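Local coordinates for protein phosphoribosylaminoimidazole-succinocarboxamide synthase (Thermotoga maritima, PDB 1KUT) that catalyses the ATP-dependent joining of L-aspartate to the carboxylate of a phosphoribosyl-aminoimidazole, a step of de novo purine biosynthesis, at residues F80-V85 / E142-A147; K89-F94 / T191-K196; V95-G100 / E112-D117. All coordinates share one frame; numbering follows the deposited sequence.

How the interactions relate
All three contacts reach one antiparallel sheet, but their chemistry follows their place in it. Interaction 1 is the core contact: its four touching residues are buried and apolar, joining strand 78-87 to helix 138-160. Interaction 3 is partly buried and polar, a two-pronged salt bridge between helix 93-98 and strand 105-115, at the interface with the second subunit. Interaction 2 is the smallest, an exposed arginine lying against two buried residues just ahead of helix 93-98, without a hydrogen bond. Interactions 1 and 3 share the sheet through neighbouring strands, where Val85 O lies 2.7 Å from Glu112 N, a probable hydrogen bond. Interactions 2 and 3 both use helix 93-98, their centres about 12 Å apart.

Interaction 1 of 3, residues F80-V85 / E142-A147; sequences FPLEVV and EKMKEA
Selenomethionine Met144 reaches from the helix onto the ring of Phe80, and it supplies about half of the surface buried here. Its selenium sits 4.4 Å from the centroid of the Phe80 ring and only 13° off the ring normal, which places it over the face and meets the definition of a Met-aromatic contact. The terminal methyl lies over the same ring: Met144 CE is 4.2 Å from the centroid of Phe80, a CH-pi approach displaced toward CD2 and CE2. A bend at chi3 (-89°) swings CE across the ring beside the selenium, so that both atoms lie over the same face.

That methyl also meets Leu82, whose CD2 is 4.0 Å from Met144 CE, the two side chains crossing at about a right angle. Val84 completes the apolar patch, its CG2 4.4 Å from Met144 SE. Phe80, Leu82 and Val84 all direct their CB toward the helix, and no hydrogen bond crosses between 80-85 and 142-147; the grip is by shape and dispersion.

The looser side lies at Lys145, whose end leads away from the strand. Its NZ makes a salt bridge with Glu142 OE2 whose hydrogen bond is weak (3.4 Å), and a second salt bridge with Asp128 of the second subunit.

Helix 138-160 thus packs on one face of the antiparallel sheet. Strand 78-87 runs there between 105-115 and 164-175, with Leu82 touching Phe113 and Phe80 touching Leu175, while Ala136 in the loop before the helix borders both Phe80 and Met144.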
ATOM      1  N   PHE B  80      -9.639 -14.468   5.129  1.00 26.25           N
ATOM      2  CA  PHE B  80      -9.635 -13.052   4.783  1.00 26.08           C
ATOM      3  C   PHE B  80      -9.083 -13.009   3.356  1.00 25.49           C
ATOM      4  O   PHE B  80      -8.140 -13.735   3.035  1.00 25.30           O
ATOM      5  CB  PHE B  80      -8.695 -12.247   5.682  1.00 26.78           C
ATOM      6  CG  PHE B  80      -9.201 -12.046   7.088  1.00 27.52           C
ATOM      7  CD1 PHE B  80      -9.057 -13.035   8.045  1.00 27.62           C
ATOM      8  CD2 PHE B  80      -9.785 -10.839   7.463  1.00 27.88           C
ATOM      9  CE1 PHE B  80      -9.483 -12.819   9.359  1.00 27.73           C
ATOM     10  CE2 PHE B  80     -10.211 -10.621   8.774  1.00 27.70           C
ATOM     11  CZ  PHE B  80     -10.057 -11.613   9.717  1.00 27.59           C
ATOM     12  N   PRO B  81      -9.669 -12.173   2.479  1.00 25.02           N
ATOM     13  CA  PRO B  81      -9.186 -12.080   1.092  1.00 24.42           C
ATOM     14  C   PRO B  81      -7.878 -11.296   1.147  1.00 23.75           C
ATOM     15  O   PRO B  81      -7.743 -10.223   0.548  1.00 23.45           O
ATOM     16  CB  PRO B  81     -10.299 -11.301   0.401  1.00 24.50           C
ATOM     17  CG  PRO B  81     -10.730 -10.331   1.483  1.00 24.65           C
ATOM     18  CD  PRO B  81     -10.762 -11.210   2.731  1.00 25.03           C
ATOM     19  N   LEU B  82      -6.903 -11.854   1.854  1.00 23.15           N
ATOM     20  CA  LEU B  82      -5.654 -11.149   2.059  1.00 22.27           C
ATOM     21  C   LEU B  82      -4.407 -12.016   2.012  1.00 21.66           C
ATOM     22  O   LEU B  82      -4.449 -13.207   2.314  1.00 22.29           O
ATOM     23  CB  LEU B  82      -5.746 -10.464   3.424  1.00 22.29           C
ATOM     24  CG  LEU B  82      -5.713  -8.953   3.611  1.00 22.60           C
ATOM     25  CD1 LEU B  82      -6.498  -8.209   2.521  1.00 22.37           C
ATOM     26  CD2 LEU B  82      -6.267  -8.681   5.000  1.00 22.63           C
ATOM     27  N   GLU B  83      -3.300 -11.398   1.621  1.00 20.38           N
ATOM     28  CA  GLU B  83      -1.999 -12.047   1.571  1.00 19.19           C
ATOM     29  C   GLU B  83      -1.130 -11.134   2.433  1.00 18.19           C
ATOM     30  O   GLU B  83      -0.957  -9.971   2.122  1.00 17.49           O
ATOM     31  CB  GLU B  83      -1.477 -12.110   0.137  1.00 19.84           C
ATOM     32  CG  GLU B  83      -2.169 -13.168  -0.703  1.00 21.87           C
ATOM     33  CD  GLU B  83      -1.507 -13.385  -2.063  1.00 23.38           C
ATOM     34  OE1 GLU B  83      -0.260 -13.329  -2.145  1.00 24.06           O
ATOM     35  OE2 GLU B  83      -2.234 -13.632  -3.053  1.00 24.69           O
ATOM     36  N   VAL B  84      -0.626 -11.654   3.545  1.00 17.73           N
ATOM     37  CA  VAL B  84       0.189 -10.865   4.455  1.00 17.25           C
ATOM     38  C   VAL B  84       1.645 -11.281   4.267  1.00 17.61           C
ATOM     39  O   VAL B  84       2.015 -12.430   4.528  1.00 17.85           O
ATOM     40  CB  VAL B  84      -0.215 -11.110   5.933  1.00 17.01           C
ATOM     41  CG1 VAL B  84       0.464 -10.071   6.828  1.00 16.66           C
ATOM     42  CG2 VAL B  84      -1.730 -11.072   6.087  1.00 15.95           C
ATOM     43  N   VAL B  85       2.471 -10.333   3.842  1.00 17.12           N
ATOM     44  CA  VAL B  85       3.866 -10.607   3.588  1.00 16.50           C
ATOM     45  C   VAL B  85       4.780  -9.970   4.620  1.00 16.76           C
ATOM     46  O   VAL B  85       4.616  -8.797   4.975  1.00 16.07           O
ATOM     47  CB  VAL B  85       4.256 -10.081   2.193  1.00 17.04           C
ATOM     48  CG1 VAL B  85       5.729 -10.348   1.913  1.00 17.12           C
ATOM     49  CG2 VAL B  85       3.372 -10.731   1.133  1.00 16.35           C
ATOM     50  N   GLU B 142      -4.324  -5.664  13.143  1.00 28.42           N
ATOM     51  CA  GLU B 142      -3.185  -5.599  14.058  1.00 28.38           C
ATOM     52  C   GLU B 142      -2.830  -6.977  14.616  1.00 27.52           C
ATOM     53  O   GLU B 142      -1.666  -7.253  14.902  1.00 27.83           O
ATOM     54  CB  GLU B 142      -3.475  -4.623  15.198  1.00 29.33           C
ATOM     55  CG  GLU B 142      -2.260  -3.823  15.666  1.00 31.36           C
ATOM     56  CD  GLU B 142      -1.611  -3.013  14.542  1.00 32.57           C
ATOM     57  OE1 GLU B 142      -2.327  -2.651  13.581  1.00 33.53           O
ATOM     58  OE2 GLU B 142      -0.389  -2.722  14.622  1.00 32.87           O
ATOM     59  N   LYS B 143      -3.824  -7.838  14.777  1.00 26.63           N
ATOM     60  CA  LYS B 143      -3.572  -9.193  15.257  1.00 25.95           C
ATOM     61  C   LYS B 143      -2.774  -9.921  14.171  1.00 25.35           C
ATOM     62  O   LYS B 143      -1.721 -10.511  14.444  1.00 25.01           O
ATOM     63  CB  LYS B 143      -4.888  -9.936  15.500  1.00 26.86           C
ATOM     64  CG  LYS B 143      -5.566  -9.569  16.815  1.00 28.74           C
ATOM     65  CD  LYS B 143      -6.842 -10.361  17.053  1.00 29.45           C
ATOM     66  CE  LYS B 143      -7.339 -10.151  18.479  1.00 30.51           C
ATOM     67  NZ  LYS B 143      -8.676 -10.767  18.718  1.00 31.28           N
HETATM   68  N   MSE B 144      -3.283  -9.860  12.941  1.00 23.90           N
HETATM   69  CA  MSE B 144      -2.634 -10.498  11.802  1.00 22.81           C
HETATM   70  C   MSE B 144      -1.204 -10.051  11.660  1.00 23.15           C
HETATM   71  O   MSE B 144      -0.353 -10.845  11.296  1.00 23.31           O
HETATM   72  CB  MSE B 144      -3.387 -10.203  10.502  1.00 20.38           C
HETATM   73  CG  MSE B 144      -4.649 -10.972  10.399  1.00 18.78           C
HETATM   74 SE   MSE B 144      -5.352 -10.782   8.653  1.00 15.80          SE
HETATM   75  CE  MSE B 144      -6.449  -9.177   8.936  1.00 17.35           C
ATOM     76  N   LYS B 145      -0.938  -8.778  11.923  1.00 23.72           N
ATOM     77  CA  LYS B 145       0.430  -8.281  11.846  1.00 24.46           C
ATOM     78  C   LYS B 145       1.284  -8.906  12.951  1.00 24.76           C
ATOM     79  O   LYS B 145       2.403  -9.347  12.697  1.00 24.97           O
ATOM     80  CB  LYS B 145       0.459  -6.762  11.996  1.00 25.14           C
ATOM     81  CG  LYS B 145       0.643  -6.001  10.692  1.00 26.42           C
ATOM     82  CD  LYS B 145       0.665  -4.484  10.926  1.00 27.02           C
ATOM     83  CE  LYS B 145       1.786  -4.062  11.876  1.00 27.48           C
ATOM     84  NZ  LYS B 145       1.836  -2.570  12.017  1.00 28.17           N
ATOM     85  N   GLU B 146       0.756  -8.940  14.174  1.00 25.25           N
ATOM     86  CA  GLU B 146       1.485  -9.497  15.322  1.00 25.90           C
ATOM     87  C   GLU B 146       1.754 -10.982  15.116  1.00 24.90           C
ATOM     88  O   GLU B 146       2.839 -11.487  15.408  1.00 24.76           O
ATOM     89  CB  GLU B 146       0.685  -9.312  16.625  1.00 27.91           C
ATOM     90  CG  GLU B 146       0.250  -7.874  16.931  1.00 30.66           C
ATOM     91  CD  GLU B 146      -0.610  -7.766  18.206  1.00 33.07           C
ATOM     92  OE1 GLU B 146      -0.059  -7.949  19.326  1.00 33.77           O
ATOM     93  OE2 GLU B 146      -1.838  -7.505  18.083  1.00 33.63           O
ATOM     94  N   ALA B 147       0.751 -11.683  14.616  1.00 23.83           N
ATOM     95  CA  ALA B 147       0.897 -13.096  14.374  1.00 23.15           C
ATOM     96  C   ALA B 147       1.964 -13.298  13.292  1.00 22.79           C
ATOM     97  O   ALA B 147       2.923 -14.062  13.478  1.00 22.78           O
ATOM     98  CB  ALA B 147      -0.434 -13.675  13.939  1.00 22.64           C
TER

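Interaction 2 of 3, residues K89-F94 / T191-K196; sequences KKAGSF and TFRLRK
Arg193 reaches across from strand 192-196 to Ala91 and Gly92, and its contacts with them are all van der Waals. The aliphatic part of the side chain meets a methyl: Ala91 CB is 4.2 Å from Arg193 CD. Farther out, Arg193 NH2 stands 4.0 Å from Gly92 CA. Both carbons approach the guanidinium obliquely. The chain is extended from CG to NE (chi2 174°, chi3 158°), which carries the headgroup past Ala91 as far as Gly92, although the nearest CA atoms, those of Ala91 and Arg193, are 9.0 Å apart.

Gly92 suits this position twice over. Its phi is positive (61°), and a side chain on it would run into Arg193 NH2.

The segment 89-94 leads out of strand 78-87 into helix 93-98, and a Phe94 N to Ala91 O hydrogen bond (3.2 Å) spans the turn at that junction. Strand 192-196 belongs to the same antiparallel sheet, pairing with strand 164-175.

Electrostatic and backbone ties run outside the two segments. Asp168 offers Arg193 NH1 a long, weak ion pair. Trp167 lies against Ala91 and shares backbone hydrogen bonds with both Lys89 and Arg193.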
ATOM      1  N   LYS B  89      14.469  -9.370   4.496  1.00 22.79           N
ATOM      2  CA  LYS B  89      15.516  -8.911   3.601  1.00 23.96           C
ATOM      3  C   LYS B  89      14.884  -8.366   2.339  1.00 24.60           C
ATOM      4  O   LYS B  89      13.811  -8.813   1.932  1.00 24.40           O
ATOM      5  CB  LYS B  89      16.469 -10.047   3.241  1.00 24.50           C
ATOM      6  CG  LYS B  89      17.233 -10.637   4.426  1.00 25.58           C
ATOM      7  CD  LYS B  89      18.359 -11.545   3.958  1.00 26.44           C
ATOM      8  CE  LYS B  89      19.041 -12.257   5.129  1.00 27.37           C
ATOM      9  NZ  LYS B  89      19.479 -11.330   6.211  1.00 27.80           N
ATOM     10  N   LYS B  90      15.554  -7.398   1.725  1.00 25.24           N
ATOM     11  CA  LYS B  90      15.050  -6.768   0.511  1.00 26.05           C
ATOM     12  C   LYS B  90      15.087  -7.732  -0.659  1.00 26.51           C
ATOM     13  O   LYS B  90      16.153  -8.212  -1.035  1.00 26.49           O
ATOM     14  CB  LYS B  90      15.892  -5.537   0.157  1.00 26.01           C
ATOM     15  CG  LYS B  90      15.941  -4.446   1.208  1.00 26.31           C
ATOM     16  CD  LYS B  90      16.838  -3.308   0.719  1.00 26.97           C
ATOM     17  CE  LYS B  90      17.033  -2.217   1.771  1.00 27.39           C
ATOM     18  NZ  LYS B  90      18.123  -1.255   1.377  1.00 27.48           N
ATOM     19  N   ALA B  91      13.930  -7.994  -1.254  1.00 27.21           N
ATOM     20  CA  ALA B  91      13.860  -8.898  -2.388  1.00 27.50           C
ATOM     21  C   ALA B  91      12.550  -8.780  -3.152  1.00 28.08           C
ATOM     22  O   ALA B  91      11.559  -8.253  -2.639  1.00 28.34           O
ATOM     23  CB  ALA B  91      14.043 -10.310  -1.913  1.00 27.63           C
ATOM     24  N   GLY B  92      12.558  -9.264  -4.392  1.00 28.41           N
ATOM     25  CA  GLY B  92      11.360  -9.241  -5.221  1.00 28.38           C
ATOM     26  C   GLY B  92      10.723  -7.904  -5.574  1.00 28.25           C
ATOM     27  O   GLY B  92      11.392  -6.975  -6.036  1.00 28.04           O
ATOM     28  N   SER B  93       9.410  -7.822  -5.371  1.00 27.97           N
ATOM     29  CA  SER B  93       8.656  -6.621  -5.672  1.00 27.86           C
ATOM     30  C   SER B  93       9.105  -5.485  -4.765  1.00 28.20           C
ATOM     31  O   SER B  93       8.781  -4.314  -5.011  1.00 28.14           O
ATOM     32  CB  SER B  93       7.172  -6.871  -5.451  1.00 27.99           C
ATOM     33  OG  SER B  93       6.900  -7.003  -4.063  1.00 27.85           O
ATOM     34  N   PHE B  94       9.843  -5.821  -3.710  1.00 27.80           N
ATOM     35  CA  PHE B  94      10.297  -4.778  -2.806  1.00 27.63           C
ATOM     36  C   PHE B  94      11.423  -3.977  -3.429  1.00 27.60           C
ATOM     37  O   PHE B  94      11.485  -2.767  -3.257  1.00 27.39           O
ATOM     38  CB  PHE B  94      10.767  -5.343  -1.467  1.00 27.27           C
ATOM     39  CG  PHE B  94      11.095  -4.270  -0.448  1.00 26.93           C
ATOM     40  CD1 PHE B  94      10.100  -3.740   0.369  1.00 26.36           C
ATOM     41  CD2 PHE B  94      12.390  -3.754  -0.350  1.00 26.55           C
ATOM     42  CE1 PHE B  94      10.390  -2.716   1.264  1.00 26.33           C
ATOM     43  CE2 PHE B  94      12.691  -2.729   0.541  1.00 26.05           C
ATOM     44  CZ  PHE B  94      11.696  -2.208   1.349  1.00 26.20           C
ATOM     45  N   THR B 191       5.634 -20.230  -0.740  1.00 19.70           N
ATOM     46  CA  THR B 191       5.253 -19.036   0.019  1.00 19.30           C
ATOM     47  C   THR B 191       6.362 -18.305   0.735  1.00 19.45           C
ATOM     48  O   THR B 191       6.112 -17.309   1.425  1.00 18.90           O
ATOM     49  CB  THR B 191       4.160 -19.368   1.083  1.00 18.97           C
ATOM     50  OG1 THR B 191       4.629 -20.414   1.944  1.00 17.99           O
ATOM     51  CG2 THR B 191       2.878 -19.829   0.418  1.00 19.08           C
ATOM     52  N   PHE B 192       7.585 -18.795   0.598  1.00 20.04           N
ATOM     53  CA  PHE B 192       8.712 -18.148   1.235  1.00 20.45           C
ATOM     54  C   PHE B 192       9.983 -18.320   0.419  1.00 21.72           C
ATOM     55  O   PHE B 192      10.078 -19.230  -0.416  1.00 21.24           O
ATOM     56  CB  PHE B 192       8.897 -18.671   2.672  1.00 19.95           C
ATOM     57  CG  PHE B 192       9.254 -20.140   2.781  1.00 19.55           C
ATOM     58  CD1 PHE B 192      10.473 -20.630   2.296  1.00 19.27           C
ATOM     59  CD2 PHE B 192       8.421 -21.015   3.478  1.00 19.65           C
ATOM     60  CE1 PHE B 192      10.859 -21.957   2.511  1.00 18.97           C
ATOM     61  CE2 PHE B 192       8.799 -22.353   3.702  1.00 18.95           C
ATOM     62  CZ  PHE B 192      10.026 -22.819   3.216  1.00 19.06           C
ATOM     63  N   ARG B 193      10.931 -17.413   0.659  1.00 22.96           N
ATOM     64  CA  ARG B 193      12.238 -17.383   0.004  1.00 24.80           C
ATOM     65  C   ARG B 193      13.246 -17.705   1.100  1.00 25.45           C
ATOM     66  O   ARG B 193      13.402 -16.933   2.050  1.00 25.25           O
ATOM     67  CB  ARG B 193      12.540 -15.982  -0.533  1.00 25.69           C
ATOM     68  CG  ARG B 193      11.613 -15.462  -1.622  1.00 27.51           C
ATOM     69  CD  ARG B 193      11.976 -14.000  -1.911  1.00 29.06           C
ATOM     70  NE  ARG B 193      11.571 -13.502  -3.225  1.00 29.76           N
ATOM     71  CZ  ARG B 193      10.324 -13.504  -3.686  1.00 31.05           C
ATOM     72  NH1 ARG B 193       9.334 -13.992  -2.948  1.00 31.46           N
ATOM     73  NH2 ARG B 193      10.063 -12.991  -4.882  1.00 31.62           N
ATOM     74  N   LEU B 194      13.925 -18.837   0.972  1.00 26.58           N
ATOM     75  CA  LEU B 194      14.888 -19.252   1.981  1.00 28.20           C
ATOM     76  C   LEU B 194      16.243 -19.420   1.317  1.00 29.50           C
ATOM     77  O   LEU B 194      16.347 -20.049   0.262  1.00 29.63           O
ATOM     78  CB  LEU B 194      14.438 -20.571   2.599  1.00 27.64           C
ATOM     79  CG  LEU B 194      15.255 -21.096   3.770  1.00 27.80           C
ATOM     80  CD1 LEU B 194      14.771 -20.446   5.058  1.00 27.13           C
ATOM     81  CD2 LEU B 194      15.119 -22.619   3.836  1.00 27.54           C
ATOM     82  N   ARG B 195      17.282 -18.872   1.932  1.00 30.89           N
ATOM     83  CA  ARG B 195      18.603 -18.961   1.337  1.00 32.76           C
ATOM     84  C   ARG B 195      19.712 -19.408   2.271  1.00 33.71           C
ATOM     85  O   ARG B 195      19.643 -19.220   3.484  1.00 33.61           O
ATOM     86  CB  ARG B 195      18.974 -17.613   0.733  1.00 33.79           C
ATOM     87  CG  ARG B 195      20.234 -17.635  -0.104  1.00 35.20           C
ATOM     88  CD  ARG B 195      20.260 -16.426  -1.004  1.00 36.68           C
ATOM     89  NE  ARG B 195      18.933 -16.187  -1.571  1.00 38.51           N
ATOM     90  CZ  ARG B 195      18.228 -17.091  -2.250  1.00 38.79           C
ATOM     91  NH1 ARG B 195      18.726 -18.306  -2.459  1.00 38.79           N
ATOM     92  NH2 ARG B 195      17.014 -16.783  -2.702  1.00 38.87           N
ATOM     93  N   LYS B 196      20.746 -19.992   1.676  1.00 35.21           N
ATOM     94  CA  LYS B 196      21.908 -20.476   2.410  1.00 36.86           C
ATOM     95  C   LYS B 196      22.584 -19.341   3.172  1.00 37.54           C
ATOM     96  O   LYS B 196      22.742 -18.242   2.647  1.00 37.44           O
ATOM     97  CB  LYS B 196      22.919 -21.099   1.447  1.00 37.04           C
ATOM     98  CG  LYS B 196      23.716 -22.233   2.072  1.00 38.07           C
ATOM     99  CD  LYS B 196      22.832 -23.464   2.286  1.00 38.63           C
ATOM    100  CE  LYS B 196      23.546 -24.553   3.083  1.00 39.08           C
ATOM    101  NZ  LYS B 196      23.799 -24.122   4.497  1.00 39.40           N
TER

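Interaction 3 of 3, residues V95-G100 / E112-D117; sequences VRRYGG and EFFIKD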
ATOM      1  N   VAL B  95      12.329  -4.641  -4.138  1.00 27.82           N
ATOM      2  CA  VAL B  95      13.420  -3.912  -4.769  1.00 28.17           C
ATOM      3  C   VAL B  95      12.913  -3.181  -6.010  1.00 28.52           C
ATOM      4  O   VAL B  95      13.373  -2.088  -6.338  1.00 27.81           O
ATOM      5  CB  VAL B  95      14.591  -4.849  -5.135  1.00 28.41           C
ATOM      6  CG1 VAL B  95      15.318  -5.278  -3.864  1.00 28.39           C
ATOM      7  CG2 VAL B  95      14.076  -6.078  -5.880  1.00 28.84           C
ATOM      8  N   ARG B  96      11.927  -3.768  -6.681  1.00 29.28           N
ATOM      9  CA  ARG B  96      11.372  -3.139  -7.870  1.00 30.25           C
ATOM     10  C   ARG B  96      10.531  -1.899  -7.553  1.00 30.09           C
ATOM     11  O   ARG B  96      10.274  -1.077  -8.431  1.00 30.69           O
ATOM     12  CB  ARG B  96      10.531  -4.152  -8.652  1.00 31.30           C
ATOM     13  CG  ARG B  96      11.322  -5.396  -9.079  1.00 32.47           C
ATOM     14  CD  ARG B  96      10.623  -6.127 -10.206  1.00 33.45           C
ATOM     15  NE  ARG B  96       9.318  -6.646  -9.810  1.00 34.25           N
ATOM     16  CZ  ARG B  96       9.124  -7.756  -9.099  1.00 35.04           C
ATOM     17  NH1 ARG B  96      10.157  -8.493  -8.695  1.00 34.88           N
ATOM     18  NH2 ARG B  96       7.885  -8.126  -8.788  1.00 35.05           N
ATOM     19  N   ARG B  97      10.107  -1.752  -6.305  1.00 29.73           N
ATOM     20  CA  ARG B  97       9.294  -0.594  -5.929  1.00 29.32           C
ATOM     21  C   ARG B  97      10.081   0.497  -5.211  1.00 29.18           C
ATOM     22  O   ARG B  97       9.845   1.685  -5.422  1.00 28.80           O
ATOM     23  CB  ARG B  97       8.144  -1.022  -5.009  1.00 28.77           C
ATOM     24  CG  ARG B  97       6.991  -1.737  -5.673  1.00 28.12           C
ATOM     25  CD  ARG B  97       5.999  -2.191  -4.616  1.00 27.53           C
ATOM     26  NE  ARG B  97       6.507  -3.359  -3.902  1.00 27.67           N
ATOM     27  CZ  ARG B  97       6.243  -3.638  -2.630  1.00 27.37           C
ATOM     28  NH1 ARG B  97       5.471  -2.822  -1.911  1.00 26.65           N
ATOM     29  NH2 ARG B  97       6.738  -4.743  -2.083  1.00 26.60           N
ATOM     30  N   TYR B  98      11.024   0.082  -4.372  1.00 29.28           N
ATOM     31  CA  TYR B  98      11.788   1.023  -3.574  1.00 29.59           C
ATOM     32  C   TYR B  98      13.292   0.983  -3.785  1.00 30.93           C
ATOM     33  O   TYR B  98      14.030   1.702  -3.106  1.00 31.10           O
ATOM     34  CB  TYR B  98      11.485   0.751  -2.102  1.00 28.42           C
ATOM     35  CG  TYR B  98      10.011   0.598  -1.832  1.00 27.13           C
ATOM     36  CD1 TYR B  98       9.123   1.624  -2.153  1.00 26.61           C
ATOM     37  CD2 TYR B  98       9.494  -0.575  -1.281  1.00 26.48           C
ATOM     38  CE1 TYR B  98       7.752   1.492  -1.937  1.00 26.31           C
ATOM     39  CE2 TYR B  98       8.113  -0.723  -1.056  1.00 26.28           C
ATOM     40  CZ  TYR B  98       7.248   0.316  -1.387  1.00 26.00           C
ATOM     41  OH  TYR B  98       5.886   0.206  -1.161  1.00 25.36           O
ATOM     42  N   GLY B  99      13.754   0.144  -4.708  1.00 31.87           N
ATOM     43  CA  GLY B  99      15.186   0.042  -4.938  1.00 33.34           C
ATOM     44  C   GLY B  99      15.884  -0.679  -3.789  1.00 34.46           C
ATOM     45  O   GLY B  99      15.241  -1.339  -2.963  1.00 34.41           O
ATOM     46  N   GLY B 100      17.206  -0.557  -3.726  1.00 35.36           N
ATOM     47  CA  GLY B 100      17.948  -1.209  -2.662  1.00 36.45           C
ATOM     48  C   GLY B 100      18.746  -2.395  -3.165  1.00 37.16           C
ATOM     49  O   GLY B 100      18.740  -2.695  -4.365  1.00 37.19           O
ATOM     50  N   GLU B 112       3.521  -6.275   5.009  1.00 21.52           N
ATOM     51  CA  GLU B 112       2.745  -5.653   3.935  1.00 21.03           C
ATOM     52  C   GLU B 112       1.457  -6.430   3.662  1.00 20.81           C
ATOM     53  O   GLU B 112       1.458  -7.664   3.655  1.00 20.43           O
ATOM     54  CB  GLU B 112       3.528  -5.653   2.619  1.00 21.33           C
ATOM     55  CG  GLU B 112       4.767  -4.788   2.555  1.00 22.24           C
ATOM     56  CD  GLU B 112       5.293  -4.640   1.120  1.00 22.23           C
ATOM     57  OE1 GLU B 112       5.820  -5.623   0.542  1.00 22.26           O
ATOM     58  OE2 GLU B 112       5.164  -3.531   0.567  1.00 22.53           O
ATOM     59  N   PHE B 113       0.363  -5.720   3.405  1.00 20.84           N
ATOM     60  CA  PHE B 113      -0.885  -6.397   3.077  1.00 21.21           C
ATOM     61  C   PHE B 113      -1.205  -6.242   1.596  1.00 21.66           C
ATOM     62  O   PHE B 113      -0.963  -5.204   0.986  1.00 21.72           O
ATOM     63  CB  PHE B 113      -2.060  -5.856   3.890  1.00 20.69           C
ATOM     64  CG  PHE B 113      -2.024  -6.229   5.339  1.00 21.75           C
ATOM     65  CD1 PHE B 113      -1.224  -5.522   6.236  1.00 21.68           C
ATOM     66  CD2 PHE B 113      -2.803  -7.287   5.819  1.00 21.58           C
ATOM     67  CE1 PHE B 113      -1.203  -5.863   7.593  1.00 22.21           C
ATOM     68  CE2 PHE B 113      -2.786  -7.633   7.176  1.00 21.98           C
ATOM     69  CZ  PHE B 113      -1.985  -6.921   8.065  1.00 21.46           C
ATOM     70  N   PHE B 114      -1.767  -7.294   1.027  1.00 22.47           N
ATOM     71  CA  PHE B 114      -2.160  -7.311  -0.371  1.00 23.02           C
ATOM     72  C   PHE B 114      -3.540  -7.939  -0.472  1.00 23.60           C
ATOM     73  O   PHE B 114      -3.789  -9.024   0.058  1.00 23.14           O
ATOM     74  CB  PHE B 114      -1.191  -8.155  -1.187  1.00 22.76           C
ATOM     75  CG  PHE B 114       0.152  -7.537  -1.352  1.00 22.49           C
ATOM     76  CD1 PHE B 114       0.415  -6.696  -2.431  1.00 21.73           C
ATOM     77  CD2 PHE B 114       1.170  -7.801  -0.432  1.00 22.28           C
ATOM     78  CE1 PHE B 114       1.677  -6.129  -2.601  1.00 21.74           C
ATOM     79  CE2 PHE B 114       2.441  -7.234  -0.589  1.00 22.20           C
ATOM     80  CZ  PHE B 114       2.696  -6.399  -1.678  1.00 21.90           C
ATOM     81  N   ILE B 115      -4.447  -7.251  -1.140  1.00 24.71           N
ATOM     82  CA  ILE B 115      -5.768  -7.800  -1.326  1.00 25.90           C
ATOM     83  C   ILE B 115      -5.607  -8.926  -2.325  1.00 27.00           C
ATOM     84  O   ILE B 115      -5.135  -8.706  -3.447  1.00 26.26           O
ATOM     85  CB  ILE B 115      -6.725  -6.754  -1.900  1.00 26.27           C
ATOM     86  CG1 ILE B 115      -7.058  -5.743  -0.801  1.00 26.39           C
ATOM     87  CG2 ILE B 115      -8.001  -7.437  -2.465  1.00 25.71           C
ATOM     88  CD1 ILE B 115      -8.121  -4.747  -1.202  1.00 27.68           C
ATOM     89  N   LYS B 116      -5.972 -10.142  -1.939  1.00 28.43           N
ATOM     90  CA  LYS B 116      -5.832 -11.212  -2.909  1.00 30.32           C
ATOM     91  C   LYS B 116      -6.977 -11.059  -3.922  1.00 31.31           C
ATOM     92  O   LYS B 116      -8.160 -11.221  -3.605  1.00 31.29           O
ATOM     93  CB  LYS B 116      -5.792 -12.595  -2.225  1.00 30.58           C
ATOM     94  CG  LYS B 116      -7.100 -13.214  -1.819  1.00 31.56           C
ATOM     95  CD  LYS B 116      -6.862 -14.566  -1.113  1.00 32.75           C
ATOM     96  CE  LYS B 116      -6.172 -15.631  -2.001  1.00 33.09           C
ATOM     97  NZ  LYS B 116      -4.703 -15.426  -2.223  1.00 33.57           N
ATOM     98  N   ASP B 117      -6.594 -10.689  -5.139  1.00 32.37           N
ATOM     99  CA  ASP B 117      -7.526 -10.459  -6.233  1.00 33.74           C
ATOM    100  C   ASP B 117      -6.728 -10.593  -7.527  1.00 34.84           C
ATOM    101  O   ASP B 117      -6.190  -9.606  -8.046  1.00 34.62           O
ATOM    102  CB  ASP B 117      -8.114  -9.047  -6.114  1.00 33.93           C
ATOM    103  CG  ASP B 117      -9.064  -8.701  -7.250  1.00 34.18           C
ATOM    104  OD1 ASP B 117      -9.671  -7.608  -7.192  1.00 34.35           O
ATOM    105  OD2 ASP B 117      -9.208  -9.507  -8.197  1.00 34.18           O
TER
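Arg97 grips the carboxylate of Glu112 end-on with two nitrogens, one to each oxygen. Arg97 NH1 to Glu112 OE2 is 2.6 Å and nearly straight at 171°; Arg97 NH2 to Glu112 OE1 is 2.9 Å. Both oxygens use their syn lone pairs and lie close to the guanidinium plane. The two flat groups are almost coplanar, their planes 15° apart, as in a classical bidentate salt bridge. A bend at chi3 (-76°) turns the guanidinium to meet Glu112 this way, and its NE is held by Ser93 O one helical turn earlier.

Glu112 OE1 has a second cationic partner in Arg87, so the carboxylate is probably shared between two arginines. The bridge ties the short helix 93-98 to strand 105-115 of the antiparallel sheet, at the interface with the second subunit. An alanine in place of Arg97 removes both guanidinium bonds, and the Glu112 carboxylate would probably be freer to turn, with Arg87 as its remaining charged partner among those described.

Aromatic rings flank the bridge. Tyr98 CE2 lies 3.5 Å above the plane of the Arg97 guanidinium, and the phenol hydroxyl bonds to Met124 O of the second subunit. Packing is lighter at Phe114, whose CZ stands over a face of the guanidinium, 4.4 Å from Arg97 NH2, which meets the ring at its edge.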